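Local structure of rutinosidase (Aspergillus niger, 6I1A) at residues Ser35-Leu40 against Ala340-Asn345; Trp304-Thr309 against Lys355-Tyr360. The protein hydrolyses beta-glycosidic bonds as a secreted fungal family 5 glycoside hydrolase, cleaving rutinosides and probably also releasing glucose from the non-reducing ends of beta-1,3-glucans. All blocks are in the same frame, centred on the assembly; numbering follows the deposited sequence.

Overall arrangement
Both contacts lie on the same side of the chain's centre, with centres about 12 Å apart. Interaction 1 is partly exposed: it pairs the loop and helix start at 35-40 with the loop 340-345 through a backbone carbonyl, a serine hydroxyl, waters and an isoleucine set against a phenylalanine ring, with an N-linked sugar at its border. Interaction 2 is buried, and there the end of strand 299-308 meets the short helix 355-358 almost wholly through side chains, with one strong indole-to-amide hydrogen bond among apolar contacts. The two share no element of secondary structure but touch where F342 and G344 of interaction 1 pack on W358 and K355 of interaction 2, and their segments alternate along the chain.

Interaction 1 (Ser35-Leu40 against Ala340-Asn345); sequences STIDSL and AKFTGN. With NAG (2-acetamido-2-deoxy-beta-D-glucopyranose), chain G; EDO (1,2-ethanediol), chain M; EDO (1,2-ethanediol), chain U.
I37 and F342 join the two segments by apolar packing. The phenyl ring turns one face to the I37 backbone, CA standing 3.9 Å from the ring centroid in a CH-pi contact, while I37 CG1 reaches F342 CE2 at 4.0 Å. A flat aromatic face suits a place against the main chain.

One carbonyl oxygen, I37 O, takes two successive N-H groups, T343 N at 2.8 Å and, more weakly, G344 N, which ties the turn to 343-344. Having no side chain, G344 can bring its CA to 3.2 Å from T36 O in a CA-H...O contact.

The two segments come after strands 22-26 and 334-337, the first and last of a TIM barrel and neighbours in the sheet, so they meet where the barrel closes.

S39 OG, beside its own backbone N (chi1 -58°), accepts N345 N at 3.0 Å and donates to an ethanediol, probably from the crystallisation liquor. D38 caps the helix at F41 N; its OD2 forms a salt bridge with R70 and takes a weak bond from a water that also bonds T343 OG1. A second water joins that hydroxyl to L40 N. N345 ND2 carries the glycan, whose C6 lies 3.6 Å from L40 CA.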
# COMPACT_ATOMS: atom_id res chain seq x y z
N SER A 35 -15.06 17.95 -12.06
CA SER A 35 -16.42 17.40 -12.33
C SER A 35 -17.12 16.95 -11.06
O SER A 35 -18.33 17.16 -10.95
CB SER A 35 -16.33 16.29 -13.31
OG SER A 35 -15.68 15.13 -12.81
N THR A 36 -16.44 16.33 -10.09
CA THR A 36 -17.12 15.73 -8.94
C THR A 36 -17.62 16.75 -7.93
O THR A 36 -18.47 16.43 -7.09
CB THR A 36 -16.17 14.72 -8.30
OG1 THR A 36 -14.94 15.38 -8.01
CG2 THR A 36 -15.92 13.57 -9.23
N ILE A 37 -17.02 17.95 -7.88
CA ILE A 37 -17.28 18.87 -6.74
C ILE A 37 -18.68 19.51 -6.80
O ILE A 37 -19.29 19.79 -5.78
CB ILE A 37 -16.17 19.94 -6.68
CG1 ILE A 37 -14.86 19.21 -6.37
CG2 ILE A 37 -16.53 21.01 -5.65
CD1 ILE A 37 -13.61 20.10 -6.41
N ASP A 38 -19.15 19.80 -8.02
CA ASP A 38 -20.44 20.53 -8.24
C ASP A 38 -21.04 19.92 -9.52
O ASP A 38 -20.61 20.21 -10.65
CB ASP A 38 -20.24 22.03 -8.28
CG ASP A 38 -21.49 22.86 -8.46
OD1 ASP A 38 -22.47 22.33 -8.98
OD2 ASP A 38 -21.44 24.05 -8.12
N SER A 39 -22.01 19.01 -9.35
CA SER A 39 -22.61 18.27 -10.50
C SER A 39 -23.43 19.23 -11.38
O SER A 39 -23.38 19.01 -12.58
CB SER A 39 -23.50 17.12 -9.98
OG SER A 39 -22.72 16.25 -9.17
N LEU A 40 -24.14 20.17 -10.79
CA LEU A 40 -25.03 21.07 -11.60
C LEU A 40 -24.13 21.92 -12.48
O LEU A 40 -24.35 21.95 -13.71
CB LEU A 40 -25.87 21.92 -10.68
CG LEU A 40 -26.76 22.94 -11.39
CD1 LEU A 40 -27.60 22.27 -12.47
CD2 LEU A 40 -27.66 23.63 -10.36
N ALA A 340 -14.29 22.77 1.45
CA ALA A 340 -15.24 23.63 2.16
C ALA A 340 -16.67 23.43 1.64
O ALA A 340 -17.59 23.29 2.51
CB ALA A 340 -14.83 25.07 1.98
N LYS A 341 -16.86 23.44 0.35
CA LYS A 341 -18.20 23.48 -0.27
C LYS A 341 -18.21 22.46 -1.38
O LYS A 341 -17.45 22.56 -2.31
CB LYS A 341 -18.42 24.90 -0.78
CG LYS A 341 -19.83 25.42 -0.68
CD LYS A 341 -19.75 26.92 -0.59
CE LYS A 341 -21.08 27.53 -0.42
NZ LYS A 341 -21.07 28.88 -0.98
N PHE A 342 -19.13 21.47 -1.32
CA PHE A 342 -19.17 20.36 -2.25
C PHE A 342 -20.62 19.94 -2.43
O PHE A 342 -21.27 19.65 -1.38
CB PHE A 342 -18.34 19.22 -1.67
CG PHE A 342 -18.08 18.07 -2.59
CD1 PHE A 342 -19.12 17.20 -2.93
CD2 PHE A 342 -16.81 17.72 -3.02
CE1 PHE A 342 -18.88 16.10 -3.72
CE2 PHE A 342 -16.57 16.61 -3.78
CZ PHE A 342 -17.60 15.79 -4.16
N THR A 343 -21.12 20.00 -3.65
CA THR A 343 -22.54 19.60 -3.92
C THR A 343 -22.63 18.44 -4.88
O THR A 343 -23.82 18.01 -5.19
CB THR A 343 -23.36 20.79 -4.39
OG1 THR A 343 -22.72 21.22 -5.59
CG2 THR A 343 -23.43 21.85 -3.33
N GLY A 344 -21.54 17.80 -5.27
CA GLY A 344 -21.49 16.65 -6.16
C GLY A 344 -22.35 15.52 -5.63
O GLY A 344 -22.24 15.18 -4.45
N ASN A 345 -23.14 14.92 -6.49
CA ASN A 345 -24.10 13.90 -5.99
C ASN A 345 -23.76 12.54 -6.55
O ASN A 345 -24.64 11.62 -6.50
CB ASN A 345 -25.50 14.42 -6.27
CG ASN A 345 -25.77 14.54 -7.75
OD1 ASN A 345 -25.03 14.03 -8.57
ND2 ASN A 345 -26.86 15.18 -8.08
C1 NAG G . -27.22 15.30 -9.50
C2 NAG G . -28.56 14.62 -9.77
C3 NAG G . -28.99 14.92 -11.19
C4 NAG G . -29.05 16.39 -11.40
C5 NAG G . -27.63 16.90 -11.12
C6 NAG G . -27.43 18.38 -11.34
C7 NAG G . -28.74 12.56 -8.46
C8 NAG G . -29.62 13.33 -7.52
N2 NAG G . -28.36 13.15 -9.62
O3 NAG G . -30.26 14.29 -11.40
O4 NAG G . -29.36 16.70 -12.81
O5 NAG G . -27.41 16.64 -9.72
O6 NAG G . -28.43 19.09 -10.60
O7 NAG G . -28.30 11.48 -8.11
C1 EDO M . -20.68 15.40 -12.84
O1 EDO M . -22.08 15.55 -12.66
C2 EDO M . -20.09 14.77 -11.63
O2 EDO M . -20.38 15.39 -10.39
C1 EDO U . -13.31 12.57 -5.34
O1 EDO U . -14.05 11.87 -6.35
C2 EDO U . -14.01 13.79 -4.79
O2 EDO U . -13.89 14.99 -5.60
O HOH W 1 -21.51 23.82 -5.11
O HOH W 2 -24.38 19.98 -7.81

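Interaction 2 (Trp304-Thr309 against Lys355-Tyr360); sequences WAIQAT and KDYWCY. With EDO (1,2-ethanediol), chain L.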
# COMPACT_ATOMS: atom_id res chain seq x y z
N TRP A 304 -7.44 15.49 2.81
CA TRP A 304 -8.02 14.20 3.26
C TRP A 304 -9.52 14.34 3.24
O TRP A 304 -10.08 15.45 3.17
CB TRP A 304 -7.51 13.80 4.66
CG TRP A 304 -8.10 14.62 5.78
CD1 TRP A 304 -7.93 15.94 6.07
CD2 TRP A 304 -9.04 14.11 6.76
NE1 TRP A 304 -8.64 16.27 7.20
CE2 TRP A 304 -9.34 15.18 7.64
CE3 TRP A 304 -9.61 12.85 6.98
CZ2 TRP A 304 -10.17 14.99 8.74
CZ3 TRP A 304 -10.43 12.67 8.08
CH2 TRP A 304 -10.70 13.75 8.91
N ALA A 305 -10.21 13.19 3.28
CA ALA A 305 -11.66 13.13 3.38
C ALA A 305 -12.04 11.78 3.94
O ALA A 305 -11.25 10.87 3.88
CB ALA A 305 -12.33 13.44 2.07
N ILE A 306 -13.29 11.66 4.42
CA ILE A 306 -13.75 10.44 5.15
C ILE A 306 -14.43 9.41 4.26
O ILE A 306 -14.80 8.35 4.82
CB ILE A 306 -14.66 10.81 6.33
CG1 ILE A 306 -15.93 11.48 5.90
CG2 ILE A 306 -13.89 11.57 7.36
CD1 ILE A 306 -17.01 11.45 7.01
N GLN A 307 -14.65 9.61 2.97
CA GLN A 307 -15.28 8.56 2.16
C GLN A 307 -14.40 7.32 2.13
O GLN A 307 -13.18 7.39 1.82
CB GLN A 307 -15.58 9.03 0.75
CG GLN A 307 -16.29 7.92 -0.06
CD GLN A 307 -16.52 8.23 -1.51
OE1 GLN A 307 -16.57 9.41 -1.92
NE2 GLN A 307 -16.68 7.19 -2.31
N ALA A 308 -15.01 6.18 2.50
CA ALA A 308 -14.37 4.85 2.39
C ALA A 308 -14.67 4.16 1.06
O ALA A 308 -15.52 4.60 0.28
CB ALA A 308 -14.86 4.02 3.55
N THR A 309 -13.94 3.08 0.76
CA THR A 309 -14.12 2.34 -0.48
C THR A 309 -15.44 1.55 -0.43
O THR A 309 -16.15 1.51 -1.45
CB THR A 309 -12.92 1.45 -0.76
OG1 THR A 309 -11.75 2.28 -0.94
CG2 THR A 309 -13.13 0.62 -2.01
N LYS A 355 -21.59 14.41 -1.70
CA LYS A 355 -21.83 15.61 -0.92
C LYS A 355 -22.05 15.36 0.57
O LYS A 355 -21.81 16.26 1.36
CB LYS A 355 -22.94 16.48 -1.51
CG LYS A 355 -24.33 15.84 -1.48
CD LYS A 355 -25.41 16.72 -2.04
CE LYS A 355 -26.75 16.00 -2.11
NZ LYS A 355 -27.05 15.31 -0.83
N ASP A 356 -22.48 14.17 0.96
CA ASP A 356 -22.66 13.86 2.39
C ASP A 356 -21.32 13.68 3.13
O ASP A 356 -21.32 13.82 4.34
CB ASP A 356 -23.49 12.57 2.51
CG ASP A 356 -24.92 12.71 1.96
OD1 ASP A 356 -25.51 13.75 2.20
OD2 ASP A 356 -25.33 11.80 1.26
N TYR A 357 -20.22 13.39 2.41
CA TYR A 357 -18.93 13.02 3.02
C TYR A 357 -17.84 14.05 2.68
O TYR A 357 -16.84 14.00 3.38
CB TYR A 357 -18.47 11.63 2.55
CG TYR A 357 -19.48 10.54 2.91
CD1 TYR A 357 -20.50 10.22 2.04
CD2 TYR A 357 -19.40 9.88 4.13
CE1 TYR A 357 -21.42 9.22 2.37
CE2 TYR A 357 -20.31 8.89 4.48
CZ TYR A 357 -21.30 8.58 3.59
OH TYR A 357 -22.18 7.58 3.95
N TRP A 358 -18.02 14.91 1.70
CA TRP A 358 -16.95 15.81 1.19
C TRP A 358 -17.23 17.29 1.45
O TRP A 358 -16.38 18.10 1.02
CB TRP A 358 -16.72 15.55 -0.29
CG TRP A 358 -16.16 14.22 -0.64
CD1 TRP A 358 -16.84 13.06 -0.73
CD2 TRP A 358 -14.80 13.93 -0.97
NE1 TRP A 358 -15.99 12.05 -1.12
CE2 TRP A 358 -14.70 12.56 -1.25
CE3 TRP A 358 -13.63 14.71 -1.00
CZ2 TRP A 358 -13.50 11.95 -1.62
CZ3 TRP A 358 -12.45 14.11 -1.37
CH2 TRP A 358 -12.36 12.76 -1.69
N CYS A 359 -18.33 17.68 2.10
CA CYS A 359 -18.69 19.09 2.33
C CYS A 359 -18.42 19.48 3.75
O CYS A 359 -19.19 19.11 4.68
CB CYS A 359 -20.12 19.34 1.94
SG CYS A 359 -20.50 21.10 2.05
N TYR A 360 -17.35 20.19 4.02
CA TYR A 360 -17.02 20.54 5.40
C TYR A 360 -18.06 21.47 6.02
O TYR A 360 -18.30 21.41 7.20
CB TYR A 360 -15.63 21.17 5.47
CG TYR A 360 -14.98 21.06 6.81
CD1 TYR A 360 -14.33 19.91 7.19
CD2 TYR A 360 -15.09 22.06 7.76
CE1 TYR A 360 -13.69 19.80 8.42
CE2 TYR A 360 -14.46 21.99 9.00
CZ TYR A 360 -13.73 20.84 9.33
OH TYR A 360 -13.08 20.72 10.53
C1 EDO L . -12.09 22.62 13.03
O1 EDO L . -13.20 22.59 12.24
C2 EDO L . -12.19 21.85 14.27
O2 EDO L . -10.90 21.82 14.91
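W358 meets A305 and Q307 with two different parts of its indole. Its CB lies against the phenyl ring of F342, and the two aromatic rings stack. Along the pyrrole edge, CD1 comes within 3.8 Å of Q307 OE1, and NE1 donates to that oxygen at 2.8 Å. The bond is nearly straight (168°) and falls in the carbonyl plane on a lone pair, although amide and ring planes stand 88° apart. Q307 reaches this edge through an extended chain, CG anti to the backbone N (chi1 -178°), with its CB near W358 CE2 and 3.6 Å from NE1. Its long amide suits the task: OE1 also accepts Q354 NE2, and two donors should fix the amide's rotation. W358 CZ2 lies between OE1 and the A305 methyl. Small enough to rest on the ring face, A305 CB makes a CH-pi contact 3.6 Å from the six-membered ring's centroid; CZ3 is closest at 3.5 Å, and CH2, at the tip, stays under it. I306 CD1 meets the Y357 ring edge at CD2, 4.1 Å away. Strand 299-308 thus packs on the short helix 355-358, with helix 317-331 touching I306 and Y357 and strand 334-337 bordering A305 through Y337.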